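Local coordinates for outer membrane protein Omp121 (Bacteroides thetaiotaomicron, PDB 5FQ8) that probably imports nutrients across the outer membrane as a TonB-dependent receptor, a plugged beta-barrel, and binds calcium and magnesium ions, at residues Tyr667-Thr672 with Lys696-Gly701. Residues are numbered along the deposited sequence; the frame is centred on the assembly and turned at random.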
loop_
_atom_site.group_PDB
_atom_site.type_symbol
_atom_site.label_atom_id
_atom_site.label_comp_id
_atom_site.label_asym_id
_atom_site.label_seq_id
_atom_site.Cartn_x
_atom_site.Cartn_y
_atom_site.Cartn_z
ATOM N N TYR B 667 -13.503 -39.437 -33.882
ATOM C CA TYR B 667 -14.496 -38.452 -34.294
ATOM C C TYR B 667 -15.337 -38.099 -33.081
ATOM O O TYR B 667 -15.942 -38.982 -32.474
ATOM C CB TYR B 667 -15.392 -38.992 -35.403
ATOM C CG TYR B 667 -14.711 -39.200 -36.730
ATOM C CD1 TYR B 667 -14.625 -38.174 -37.652
ATOM C CD2 TYR B 667 -14.177 -40.440 -37.076
ATOM C CE1 TYR B 667 -14.016 -38.363 -38.865
ATOM C CE2 TYR B 667 -13.565 -40.640 -38.293
ATOM C CZ TYR B 667 -13.486 -39.595 -39.180
ATOM O OH TYR B 667 -12.877 -39.773 -40.392
ATOM N N TYR B 668 -15.388 -36.818 -32.741
ATOM C CA TYR B 668 -16.016 -36.368 -31.506
ATOM C C TYR B 668 -17.000 -35.243 -31.766
ATOM O O TYR B 668 -16.848 -34.451 -32.695
ATOM C CB TYR B 668 -14.991 -35.893 -30.506
ATOM C CG TYR B 668 -14.135 -34.775 -31.015
ATOM C CD1 TYR B 668 -14.524 -33.454 -30.885
ATOM C CD2 TYR B 668 -12.924 -35.039 -31.604
ATOM C CE1 TYR B 668 -13.735 -32.441 -31.343
ATOM C CE2 TYR B 668 -12.132 -34.037 -32.064
ATOM C CZ TYR B 668 -12.541 -32.745 -31.935
ATOM O OH TYR B 668 -11.721 -31.766 -32.400
ATOM N N ASN B 669 -17.995 -35.161 -30.895
ATOM C CA ASN B 669 -19.030 -34.138 -30.974
ATOM C C ASN B 669 -19.328 -33.687 -29.550
ATOM O O ASN B 669 -19.976 -34.413 -28.795
ATOM C CB ASN B 669 -20.269 -34.687 -31.672
ATOM C CG ASN B 669 -21.440 -33.746 -31.611
ATOM O OD1 ASN B 669 -21.575 -32.865 -32.442
ATOM N ND2 ASN B 669 -22.308 -33.942 -30.632
ATOM N N ARG B 670 -18.863 -32.491 -29.193
ATOM C CA ARG B 670 -18.843 -31.991 -27.821
ATOM C C ARG B 670 -19.769 -30.792 -27.690
ATOM O O ARG B 670 -19.647 -29.835 -28.459
ATOM C CB ARG B 670 -17.416 -31.589 -27.447
ATOM C CG ARG B 670 -17.088 -31.500 -25.998
ATOM C CD ARG B 670 -15.696 -30.911 -25.886
ATOM N NE ARG B 670 -14.903 -31.455 -24.787
ATOM C CZ ARG B 670 -14.199 -32.575 -24.859
ATOM N NH1 ARG B 670 -14.202 -33.278 -25.967
ATOM N NH2 ARG B 670 -13.503 -32.997 -23.821
ATOM N N ASN B 671 -20.681 -30.829 -26.713
ATOM C CA ASN B 671 -21.594 -29.712 -26.440
ATOM C C ASN B 671 -21.507 -29.345 -24.968
ATOM O O ASN B 671 -21.921 -30.124 -24.110
ATOM C CB ASN B 671 -23.042 -30.053 -26.806
ATOM C CG ASN B 671 -23.313 -29.938 -28.293
ATOM O OD1 ASN B 671 -23.546 -30.934 -28.968
ATOM N ND2 ASN B 671 -23.281 -28.724 -28.810
ATOM N N THR B 672 -21.004 -28.155 -24.685
ATOM C CA THR B 672 -20.980 -27.605 -23.333
ATOM C C THR B 672 -22.163 -26.653 -23.166
ATOM O O THR B 672 -22.217 -25.608 -23.813
ATOM C CB THR B 672 -19.659 -26.893 -23.077
ATOM O OG1 THR B 672 -18.587 -27.802 -23.325
ATOM C CG2 THR B 672 -19.593 -26.417 -21.645
ATOM N N LYS B 696 -25.128 -23.614 -25.814
ATOM C CA LYS B 696 -24.158 -24.648 -26.133
ATOM C C LYS B 696 -22.967 -24.068 -26.877
ATOM O O LYS B 696 -23.125 -23.347 -27.862
ATOM C CB LYS B 696 -24.813 -25.739 -26.976
ATOM C CG LYS B 696 -25.935 -26.459 -26.276
ATOM C CD LYS B 696 -26.736 -27.329 -27.213
ATOM C CE LYS B 696 -27.843 -27.976 -26.454
ATOM N NZ LYS B 696 -28.456 -29.075 -27.190
ATOM N N ILE B 697 -21.784 -24.381 -26.394
ATOM C CA ILE B 697 -20.553 -24.182 -27.135
ATOM C C ILE B 697 -20.138 -25.536 -27.686
ATOM O O ILE B 697 -19.871 -26.470 -26.924
ATOM C CB ILE B 697 -19.457 -23.584 -26.248
ATOM C CG1 ILE B 697 -19.997 -22.374 -25.513
ATOM C CG2 ILE B 697 -18.264 -23.180 -27.086
ATOM C CD1 ILE B 697 -19.916 -21.159 -26.325
ATOM N N ARG B 698 -20.109 -25.653 -29.003
ATOM C CA ARG B 698 -19.912 -26.930 -29.661
ATOM C C ARG B 698 -18.501 -27.030 -30.213
ATOM O O ARG B 698 -17.991 -26.080 -30.812
ATOM C CB ARG B 698 -20.929 -27.125 -30.780
ATOM C CG ARG B 698 -20.954 -28.513 -31.341
ATOM C CD ARG B 698 -22.049 -28.660 -32.340
ATOM N NE ARG B 698 -21.759 -27.883 -33.528
ATOM C CZ ARG B 698 -22.636 -27.656 -34.492
ATOM N NH1 ARG B 698 -23.863 -28.139 -34.400
ATOM N NH2 ARG B 698 -22.280 -26.945 -35.545
ATOM N N ASN B 699 -17.869 -28.178 -29.978
ATOM C CA ASN B 699 -16.585 -28.521 -30.580
ATOM C C ASN B 699 -16.724 -29.891 -31.231
ATOM O O ASN B 699 -16.988 -30.882 -30.550
ATOM C CB ASN B 699 -15.460 -28.514 -29.547
ATOM C CG ASN B 699 -15.074 -27.121 -29.126
ATOM O OD1 ASN B 699 -14.335 -26.429 -29.816
ATOM N ND2 ASN B 699 -15.574 -26.701 -27.979
ATOM N N ARG B 700 -16.575 -29.934 -32.549
ATOM C CA ARG B 700 -16.595 -31.156 -33.343
ATOM C C ARG B 700 -15.313 -31.237 -34.146
ATOM O O ARG B 700 -14.772 -30.214 -34.571
ATOM C CB ARG B 700 -17.761 -31.195 -34.338
ATOM C CG ARG B 700 -19.143 -31.348 -33.771
ATOM C CD ARG B 700 -20.163 -31.659 -34.883
ATOM N NE ARG B 700 -19.922 -30.934 -36.128
ATOM C CZ ARG B 700 -20.836 -30.772 -37.080
ATOM N NH1 ARG B 700 -22.053 -31.270 -36.918
ATOM N NH2 ARG B 700 -20.537 -30.105 -38.187
ATOM N N GLY B 701 -14.848 -32.453 -34.393
ATOM C CA GLY B 701 -13.685 -32.598 -35.241
ATOM C C GLY B 701 -13.185 -34.010 -35.398
ATOM O O GLY B 701 -13.885 -34.981 -35.120
HETATM O O HOH W 1 -17.547 -27.478 -26.376
#
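Strand 667-672 runs antiparallel to 697-701 in the wall of the TonB-dependent receptor barrel, the axes of these short segments 4.7 Å apart at closest approach, with Tyr-668, Arg-670 and Thr-672 in hydrogen-bonded pairs with Gly-701, Asn-699 and Ile-697. Of the six backbone bonds, that from Tyr-668 N to Gly-701 O is weak, whereas Thr-672 N donates to Ile-697 O almost in line. These pairs line the inner, plug-facing wall. Tyr-668 has its CG between the backbone N and the carbonyl carbon (chi1 58°), a torsion that swings the ring across the neighbouring strand. One face covers Gly-701, whose CA lies 4.0 Å from the ring centroid in a CH-pi contact, while the ring edge meets Asn-699 O in plane. With no CB at Gly-701, the phenol can lie directly over its backbone; the Tyr-668 hydroxyl continues to Asn-727 on strand 716-731. Were Tyr-668 an alanine, the Gly-701 backbone would probably lose its cover and Asn-727 OD1 its phenol partner. Arg-670 carries its guanidinium past Asn-699, NH1 forming a salt bridge with Glu-647 of strand 643-656, and its NH2 reaches the plug carbonyls of Lys-145 and Ala-158. Asn-699 joins barrel and plug too, its OD1 bonded to Asn-727 and its ND2 to Val-91 O. On the other face, the side chains of Asn-669 and Arg-700 run alongside each other, amide and guanidinium planes 51° apart, and Asn-669 OD1 touches the aliphatic part of the arginine at CD (3.1 Å). Asn-671 likewise lays ND2 against Arg-698 CG at 3.4 Å. Back on the plug side, one water links both strands: it donates to Ile-697 O, hydrogen-bonds to Thr-672 OG1 and accepts from Asn-699 ND2 at 2.7 Å.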